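Local coordinates for protein SusD homolog (Bacteroides thetaiotaomicron VPI-5482, PDB 3IHV) that probably binds glycans at the cell surface as a SusD-like outer-membrane protein of Bacteroides, at residues A[240-245]-A[460-465]; A[244-249]-A[369-374]; A[394-399]-A[464-469]. One frame throughout, in Å; residues are numbered along the deposited sequence.

Contact 1: residues A[240-245]-A[460-465]. With EDO (1,2-ethanediol), chain O.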
# COMPACT_ATOMS: atom_id res chain seq x y z
N LYS A 240 -20.35 2.95 -4.05
CA LYS A 240 -21.45 3.40 -3.16
C LYS A 240 -21.26 2.85 -1.74
O LYS A 240 -21.35 3.60 -0.77
CB LYS A 240 -22.81 2.98 -3.73
CG LYS A 240 -23.98 3.35 -2.82
CD LYS A 240 -25.33 2.94 -3.45
CE LYS A 240 -26.44 3.10 -2.44
NZ LYS A 240 -27.82 2.91 -3.01
N ASP A 241 -20.99 1.54 -1.66
CA ASP A 241 -20.85 0.84 -0.40
C ASP A 241 -19.39 0.51 -0.06
O ASP A 241 -18.73 -0.20 -0.79
CB ASP A 241 -21.65 -0.44 -0.43
CG ASP A 241 -23.11 -0.19 -0.60
OD1 ASP A 241 -23.66 0.71 0.07
OD2 ASP A 241 -23.73 -0.92 -1.40
N TYR A 242 -18.91 1.04 1.05
CA TYR A 242 -17.52 0.78 1.48
C TYR A 242 -17.22 -0.70 1.54
O TYR A 242 -16.13 -1.12 1.16
CB TYR A 242 -17.28 1.38 2.85
CG TYR A 242 -15.84 1.46 3.25
CD1 TYR A 242 -14.98 2.41 2.67
CD2 TYR A 242 -15.35 0.67 4.26
CE1 TYR A 242 -13.66 2.50 3.08
CE2 TYR A 242 -14.07 0.78 4.68
CZ TYR A 242 -13.22 1.68 4.09
OH TYR A 242 -11.92 1.71 4.53
N GLU A 243 -18.19 -1.47 2.02
CA GLU A 243 -18.03 -2.93 2.14
C GLU A 243 -17.73 -3.59 0.79
O GLU A 243 -17.01 -4.57 0.72
CB GLU A 243 -19.26 -3.56 2.82
CG GLU A 243 -19.14 -5.08 2.99
CD GLU A 243 -20.25 -5.71 3.81
OE1 GLU A 243 -21.02 -4.98 4.46
OE2 GLU A 243 -20.37 -6.95 3.77
N GLN A 244 -18.29 -3.04 -0.29
CA GLN A 244 -18.08 -3.58 -1.62
C GLN A 244 -16.62 -3.62 -2.00
O GLN A 244 -16.20 -4.49 -2.78
CB GLN A 244 -18.92 -2.81 -2.67
CG GLN A 244 -19.04 -3.55 -3.99
CD GLN A 244 -19.84 -4.86 -3.87
OE1 GLN A 244 -20.91 -4.87 -3.29
NE2 GLN A 244 -19.32 -5.94 -4.43
N LEU A 245 -15.82 -2.65 -1.55
CA LEU A 245 -14.41 -2.73 -1.83
C LEU A 245 -13.77 -4.03 -1.34
O LEU A 245 -12.88 -4.58 -2.02
CB LEU A 245 -13.66 -1.57 -1.15
CG LEU A 245 -13.88 -0.16 -1.69
CD1 LEU A 245 -13.47 0.89 -0.68
CD2 LEU A 245 -13.16 0.02 -3.05
N SER A 460 -6.39 7.88 8.09
CA SER A 460 -6.46 6.70 8.95
C SER A 460 -7.83 6.05 8.85
O SER A 460 -7.91 4.83 8.71
CB SER A 460 -6.06 7.02 10.39
OG SER A 460 -7.06 7.72 11.09
N TYR A 461 -8.91 6.83 8.90
CA TYR A 461 -10.28 6.28 8.83
C TYR A 461 -10.62 5.69 7.47
O TYR A 461 -11.36 4.69 7.39
CB TYR A 461 -11.32 7.33 9.24
CG TYR A 461 -11.21 7.81 10.69
CD1 TYR A 461 -10.59 7.05 11.68
CD2 TYR A 461 -11.86 8.97 11.08
CE1 TYR A 461 -10.55 7.47 13.00
CE2 TYR A 461 -11.85 9.38 12.41
CZ TYR A 461 -11.20 8.63 13.36
OH TYR A 461 -11.19 9.06 14.66
N GLU A 462 -10.04 6.25 6.41
CA GLU A 462 -10.35 5.75 5.08
C GLU A 462 -9.50 4.57 4.65
O GLU A 462 -10.01 3.60 4.03
CB GLU A 462 -10.19 6.88 4.05
CG GLU A 462 -10.53 6.44 2.62
CD GLU A 462 -11.95 5.91 2.43
OE1 GLU A 462 -12.88 6.23 3.25
OE2 GLU A 462 -12.15 5.11 1.47
N LEU A 463 -8.21 4.64 4.97
CA LEU A 463 -7.21 3.73 4.41
C LEU A 463 -6.51 2.80 5.41
O LEU A 463 -5.50 2.19 5.07
CB LEU A 463 -6.15 4.60 3.72
CG LEU A 463 -6.65 5.57 2.66
CD1 LEU A 463 -5.54 6.60 2.33
CD2 LEU A 463 -7.05 4.84 1.43
N SER A 464 -7.03 2.69 6.63
CA SER A 464 -6.38 1.92 7.67
C SER A 464 -5.95 0.56 7.18
O SER A 464 -6.69 -0.07 6.47
CB SER A 464 -7.31 1.75 8.90
OG SER A 464 -8.51 1.07 8.60
N PHE A 465 -4.70 0.17 7.53
CA PHE A 465 -4.16 -1.16 7.27
C PHE A 465 -3.81 -1.43 5.80
O PHE A 465 -3.26 -2.49 5.49
CB PHE A 465 -5.07 -2.26 7.84
CG PHE A 465 -5.64 -1.90 9.17
CD1 PHE A 465 -4.79 -1.55 10.23
CD2 PHE A 465 -7.02 -1.86 9.38
CE1 PHE A 465 -5.33 -1.17 11.45
CE2 PHE A 465 -7.54 -1.46 10.60
CZ PHE A 465 -6.69 -1.10 11.63
C1 EDO O . -23.06 -6.48 -5.08
O1 EDO O . -23.25 -6.06 -3.72
C2 EDO O . -22.67 -7.95 -5.11
O2 EDO O . -21.42 -8.19 -4.45
O HOH W 1 -10.36 2.22 7.13
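The ring of Tyr242 meets Glu462 at its edge: the carbonyl O of Glu462 lies in the ring plane beyond OH, and carboxylate oxygen OE2 sits near that plane beside CE1, 3.4 Å from it. Ring and carboxylate planes stand 78° apart, and the two side chains run antiparallel alongside each other. Tyr242 also forms an edge-to-face pair with Trp246. With CG of Tyr242 anti to the backbone N (chi1 -167°), the ring reaches from helix 242-250 to the C-terminal part of helix 448-463. There Tyr242 OH donates a 2.7 Å hydrogen bond to Glu462 O, approaching from above the carbonyl plane, 37° out of it. Water 1 fills the corner alongside: it donates to Tyr242 OH at 3.1 Å and to Tyr461 O at 2.7 Å, and is hydrogen-bonded to Ser464 OG at 2.6 Å. The phenol is therefore donor and acceptor at once, tying the two helices together. Away from this junction, Gln244 OE1 accepts from O1 of an ethanediol at 2.7 Å, the diol probably coming from the crystallisation liquor. The Glu462 carboxylate finds its strong partners outside the two segments, in salt bridges to Arg320, Arg396 and Arg429. Gathered round one buried acid, these three arginines probably keep it ionised.

Contact 2: residues A[244-249]-A[369-374]. With EDO (1,2-ethanediol), chain O.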
# COMPACT_ATOMS: atom_id res chain seq x y z
N GLN A 244 -18.29 -3.04 -0.29
CA GLN A 244 -18.08 -3.58 -1.62
C GLN A 244 -16.62 -3.62 -2.00
O GLN A 244 -16.20 -4.49 -2.78
CB GLN A 244 -18.92 -2.81 -2.67
CG GLN A 244 -19.04 -3.55 -3.99
CD GLN A 244 -19.84 -4.86 -3.87
OE1 GLN A 244 -20.91 -4.87 -3.29
NE2 GLN A 244 -19.32 -5.94 -4.43
N LEU A 245 -15.82 -2.65 -1.55
CA LEU A 245 -14.41 -2.73 -1.83
C LEU A 245 -13.77 -4.03 -1.34
O LEU A 245 -12.88 -4.58 -2.02
CB LEU A 245 -13.66 -1.57 -1.15
CG LEU A 245 -13.88 -0.16 -1.69
CD1 LEU A 245 -13.47 0.89 -0.68
CD2 LEU A 245 -13.16 0.02 -3.05
N TRP A 246 -14.21 -4.51 -0.19
CA TRP A 246 -13.60 -5.68 0.47
C TRP A 246 -14.18 -6.95 -0.15
O TRP A 246 -13.44 -7.93 -0.41
CB TRP A 246 -13.70 -5.55 2.04
CG TRP A 246 -13.26 -4.15 2.35
CD1 TRP A 246 -14.03 -3.12 2.78
CD2 TRP A 246 -12.00 -3.58 2.00
NE1 TRP A 246 -13.31 -1.96 2.75
CE2 TRP A 246 -12.06 -2.22 2.29
CE3 TRP A 246 -10.80 -4.12 1.52
CZ2 TRP A 246 -10.98 -1.38 2.09
CZ3 TRP A 246 -9.74 -3.26 1.32
CH2 TRP A 246 -9.84 -1.93 1.59
N LYS A 247 -15.48 -6.93 -0.43
CA LYS A 247 -16.09 -8.02 -1.18
C LYS A 247 -15.33 -8.20 -2.49
O LYS A 247 -14.92 -9.31 -2.85
CB LYS A 247 -17.58 -7.77 -1.50
CG LYS A 247 -18.47 -7.70 -0.28
CD LYS A 247 -19.95 -7.50 -0.63
CE LYS A 247 -20.85 -7.39 0.60
NZ LYS A 247 -22.35 -7.26 0.24
N ASN A 248 -15.11 -7.10 -3.21
CA ASN A 248 -14.46 -7.18 -4.51
C ASN A 248 -13.02 -7.70 -4.45
O ASN A 248 -12.66 -8.64 -5.17
CB ASN A 248 -14.42 -5.79 -5.20
CG ASN A 248 -15.77 -5.33 -5.68
OD1 ASN A 248 -16.75 -6.08 -5.70
ND2 ASN A 248 -15.80 -4.08 -6.16
N THR A 249 -12.22 -7.10 -3.59
CA THR A 249 -10.80 -7.46 -3.53
C THR A 249 -10.56 -8.90 -3.03
O THR A 249 -9.59 -9.53 -3.43
CB THR A 249 -10.00 -6.40 -2.74
OG1 THR A 249 -8.64 -6.37 -3.21
CG2 THR A 249 -10.06 -6.69 -1.23
N ALA A 369 -10.28 -6.07 9.56
CA ALA A 369 -11.40 -6.90 9.10
C ALA A 369 -11.59 -6.78 7.59
O ALA A 369 -12.43 -7.44 7.01
CB ALA A 369 -12.68 -6.50 9.80
N LYS A 370 -10.79 -5.93 6.93
CA LYS A 370 -10.90 -5.70 5.49
C LYS A 370 -10.68 -6.96 4.66
O LYS A 370 -11.23 -7.09 3.57
CB LYS A 370 -9.92 -4.63 5.06
CG LYS A 370 -10.30 -3.28 5.61
CD LYS A 370 -9.34 -2.17 5.22
CE LYS A 370 -9.95 -0.80 5.54
NZ LYS A 370 -9.11 0.43 5.25
N TRP A 371 -9.81 -7.84 5.15
CA TRP A 371 -9.46 -9.07 4.44
C TRP A 371 -9.92 -10.32 5.20
O TRP A 371 -9.23 -11.34 5.24
CB TRP A 371 -7.97 -9.07 4.03
CG TRP A 371 -7.64 -7.79 3.31
CD1 TRP A 371 -7.89 -7.51 1.99
CD2 TRP A 371 -7.11 -6.58 3.89
NE1 TRP A 371 -7.55 -6.19 1.72
CE2 TRP A 371 -7.03 -5.62 2.85
CE3 TRP A 371 -6.61 -6.24 5.15
CZ2 TRP A 371 -6.55 -4.33 3.05
CZ3 TRP A 371 -6.13 -4.94 5.36
CH2 TRP A 371 -6.08 -4.01 4.30
N ASP A 372 -11.14 -10.24 5.74
CA ASP A 372 -11.79 -11.35 6.38
C ASP A 372 -12.26 -12.39 5.34
O ASP A 372 -13.35 -12.27 4.73
CB ASP A 372 -12.94 -10.84 7.21
CG ASP A 372 -13.62 -11.93 7.99
OD1 ASP A 372 -13.51 -13.13 7.59
OD2 ASP A 372 -14.31 -11.57 8.95
N ILE A 373 -11.42 -13.39 5.12
CA ILE A 373 -11.71 -14.44 4.14
C ILE A 373 -13.03 -15.21 4.45
O ILE A 373 -13.82 -15.43 3.55
CB ILE A 373 -10.50 -15.41 4.00
CG1 ILE A 373 -9.32 -14.68 3.36
CG2 ILE A 373 -10.89 -16.65 3.21
CD1 ILE A 373 -8.03 -15.51 3.26
N GLN A 374 -13.24 -15.59 5.71
CA GLN A 374 -14.42 -16.33 6.10
C GLN A 374 -15.68 -15.51 5.77
O GLN A 374 -16.65 -16.05 5.28
CB GLN A 374 -14.37 -16.63 7.58
CG GLN A 374 -15.59 -17.28 8.16
CD GLN A 374 -15.79 -18.71 7.72
OE1 GLN A 374 -14.83 -19.46 7.44
NE2 GLN A 374 -17.04 -19.13 7.73
C1 EDO O . -23.06 -6.48 -5.08
O1 EDO O . -23.25 -6.06 -3.72
C2 EDO O . -22.67 -7.95 -5.11
O2 EDO O . -21.42 -8.19 -4.45
O HOH W 2 -6.99 -5.42 -1.03
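Trp246 and Lys370 both set CG anti to the carbonyl carbon (chi1 -46° and -68°), and the lysine then runs fully extended, which carries its methylenes slantwise over the indole face. Helix 242-250 here packs on a type I beta turn, Ala369 to Asp372, that leads into helix 373-376, with Asp372 as its N-cap. Lys370 CG lies above the ring system, and CD makes a CH-pi contact 3.8 Å from the centroid of the six-membered ring; CB of Leu245 lies against the opposite face. The ammonium of Lys370 goes on to a salt bridge with Glu466 and a hydrogen bond to Ser464 O, whereas Lys370 O, buried 3.3 Å from Trp246 CB, has no polar partner in the model. Trp246 turns its edge to the face of Trp371 in an offset edge-to-face pair, planes at 83°. An alanine in place of Trp246 would probably open a gap beneath the Lys370 methylenes, leaving the chain held mainly at its ammonium end, and take the edge away from the face of Trp371. Thr249 OG1 is hydrogen-bonded to Glu262, and its methyl CG2 lies 3.9 Å from Trp371 NE1. That indole nitrogen donates to water 2 at 2.9 Å, and the same water donates to Thr249 OG1, also at 2.9 Å.

Contact 3: residues A[394-399]-A[464-469]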
# COMPACT_ATOMS: atom_id res chain seq x y z
N PHE A 394 -3.21 -1.05 -3.79
CA PHE A 394 -2.12 -0.12 -3.58
C PHE A 394 -2.61 1.35 -3.66
O PHE A 394 -2.09 2.25 -2.95
CB PHE A 394 -1.00 -0.39 -4.60
CG PHE A 394 0.19 0.55 -4.48
CD1 PHE A 394 1.07 0.44 -3.42
CD2 PHE A 394 0.46 1.46 -5.48
CE1 PHE A 394 2.18 1.29 -3.32
CE2 PHE A 394 1.56 2.31 -5.41
CZ PHE A 394 2.43 2.21 -4.33
N LEU A 395 -3.56 1.62 -4.56
CA LEU A 395 -4.10 2.97 -4.73
C LEU A 395 -5.57 2.94 -5.15
O LEU A 395 -5.93 2.33 -6.18
CB LEU A 395 -3.31 3.75 -5.82
CG LEU A 395 -3.65 5.26 -5.89
CD1 LEU A 395 -3.29 5.95 -4.58
CD2 LEU A 395 -2.96 5.90 -7.11
N ARG A 396 -6.41 3.57 -4.33
CA ARG A 396 -7.84 3.71 -4.56
C ARG A 396 -8.16 5.18 -4.82
O ARG A 396 -7.49 6.07 -4.32
CB ARG A 396 -8.66 3.28 -3.33
CG ARG A 396 -8.49 1.83 -2.99
CD ARG A 396 -9.54 1.30 -2.05
NE ARG A 396 -9.36 1.65 -0.65
CZ ARG A 396 -10.05 2.58 0.03
NH1 ARG A 396 -10.97 3.36 -0.55
NH2 ARG A 396 -9.84 2.70 1.33
N TYR A 397 -9.22 5.47 -5.54
CA TYR A 397 -9.59 6.87 -5.77
C TYR A 397 -9.83 7.65 -4.50
O TYR A 397 -9.57 8.86 -4.47
CB TYR A 397 -10.82 6.89 -6.65
CG TYR A 397 -11.30 8.21 -7.16
CD1 TYR A 397 -10.63 8.87 -8.16
CD2 TYR A 397 -12.49 8.74 -6.71
CE1 TYR A 397 -11.10 10.06 -8.68
CE2 TYR A 397 -12.98 9.92 -7.22
CZ TYR A 397 -12.27 10.58 -8.23
OH TYR A 397 -12.78 11.73 -8.75
N ALA A 398 -10.32 7.01 -3.42
CA ALA A 398 -10.52 7.76 -2.17
C ALA A 398 -9.21 8.39 -1.65
O ALA A 398 -9.20 9.47 -1.10
CB ALA A 398 -11.14 6.87 -1.07
N ASP A 399 -8.12 7.65 -1.80
CA ASP A 399 -6.76 8.10 -1.39
C ASP A 399 -6.44 9.35 -2.20
O ASP A 399 -6.00 10.40 -1.66
CB ASP A 399 -5.81 6.93 -1.68
CG ASP A 399 -4.40 7.10 -1.10
OD1 ASP A 399 -3.99 8.22 -0.74
OD2 ASP A 399 -3.69 6.06 -1.04
N SER A 464 -7.03 2.69 6.63
CA SER A 464 -6.38 1.92 7.67
C SER A 464 -5.95 0.56 7.18
O SER A 464 -6.69 -0.07 6.47
CB SER A 464 -7.31 1.75 8.90
OG SER A 464 -8.51 1.07 8.60
N PHE A 465 -4.70 0.17 7.53
CA PHE A 465 -4.16 -1.16 7.27
C PHE A 465 -3.81 -1.43 5.80
O PHE A 465 -3.26 -2.49 5.49
CB PHE A 465 -5.07 -2.26 7.84
CG PHE A 465 -5.64 -1.90 9.17
CD1 PHE A 465 -4.79 -1.55 10.23
CD2 PHE A 465 -7.02 -1.86 9.38
CE1 PHE A 465 -5.33 -1.17 11.45
CE2 PHE A 465 -7.54 -1.46 10.60
CZ PHE A 465 -6.69 -1.10 11.63
N GLU A 466 -4.10 -0.49 4.90
CA GLU A 466 -3.83 -0.66 3.46
C GLU A 466 -2.38 -0.24 3.05
O GLU A 466 -2.07 -0.14 1.86
CB GLU A 466 -4.85 0.11 2.63
CG GLU A 466 -6.26 -0.40 2.78
CD GLU A 466 -7.27 0.46 2.06
OE1 GLU A 466 -7.14 0.71 0.83
OE2 GLU A 466 -8.24 0.89 2.73
N GLY A 467 -1.53 0.01 4.04
CA GLY A 467 -0.10 0.18 3.81
C GLY A 467 0.44 1.58 3.65
O GLY A 467 1.58 1.73 3.22
N HIS A 468 -0.36 2.57 4.02
CA HIS A 468 0.02 3.97 3.83
C HIS A 468 0.40 4.73 5.06
O HIS A 468 1.07 5.77 4.98
CB HIS A 468 -1.16 4.72 3.17
CG HIS A 468 -1.68 4.02 1.97
ND1 HIS A 468 -0.90 3.77 0.85
CD2 HIS A 468 -2.85 3.37 1.77
CE1 HIS A 468 -1.60 3.04 -0.00
NE2 HIS A 468 -2.79 2.79 0.53
N ARG A 469 -0.01 4.26 6.23
CA ARG A 469 0.16 5.09 7.40
C ARG A 469 1.59 5.46 7.74
O ARG A 469 1.91 6.63 8.02
CB ARG A 469 -0.55 4.47 8.60
CG ARG A 469 -0.59 5.40 9.81
CD ARG A 469 -1.37 6.65 9.51
NE ARG A 469 -1.70 7.45 10.68
CZ ARG A 469 -2.46 8.54 10.60
NH1 ARG A 469 -2.92 8.95 9.42
NH2 ARG A 469 -2.74 9.24 11.69
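Arg396 grips the Glu466 carboxylate side-on with two nitrogens, one to each oxygen. NE donates to OE1 of Glu466 at 2.8 Å with an N-H...O angle of 163°, and NH2 of Arg396 donates to OE2 of Glu466, also at 2.8 Å and at 170°. Each oxygen uses its syn lone pair, and the paired bonds hold the guanidinium in orientation, its plane within 27° of the carboxylate. The remaining nitrogen, NH1, forms salt bridges with Glu258 and Glu462, while Glu466 OE2 takes a second partner in Lys370. The opposite charges around it would probably favour the ionised form of Glu466. Arg396 ends strand 392-396 and is the N-cap residue of helix 397-412; just before it, Phe394 and Leu395 both face Ile261 of the antiparallel strand 259-263, a classic beta bulge in strand 392-396. The loop between helices 448-463 and 469-475 also brings in His468. Its ring edge meets Phe394 O, with CE1 3.1 Å from that oxygen. Asp399 OD2 stands over the centre of the same ring, 3.7 Å above its plane, and the opposite face has Glu466 O near its rim. The aspartate's own charge is answered by Lys204 at OD2 and Arg459 at OD1.

Overall arrangement
The three contacts lie close together, centres about 10 Å apart for contacts 1 and 2, 9 Å for contacts 1 and 3, and 14 Å for contacts 2 and 3. Contact 3 lies about 6 Å from the centre of the chain, contacts 1 and 2 about 13 and 16 Å out on the same side. Contacts 1 and 2 both start from helix 242-250. Contacts 1 and 3 both end where helix 448-463 gives way to the loop after it, and contact 2 closes before contact 3 opens. Buried ion pairs cross between them, Glu462 to Arg396 and Lys370 to Glu466; helix 242-250 joins this network through its Tyr242 hydrogen bond and aromatic packing.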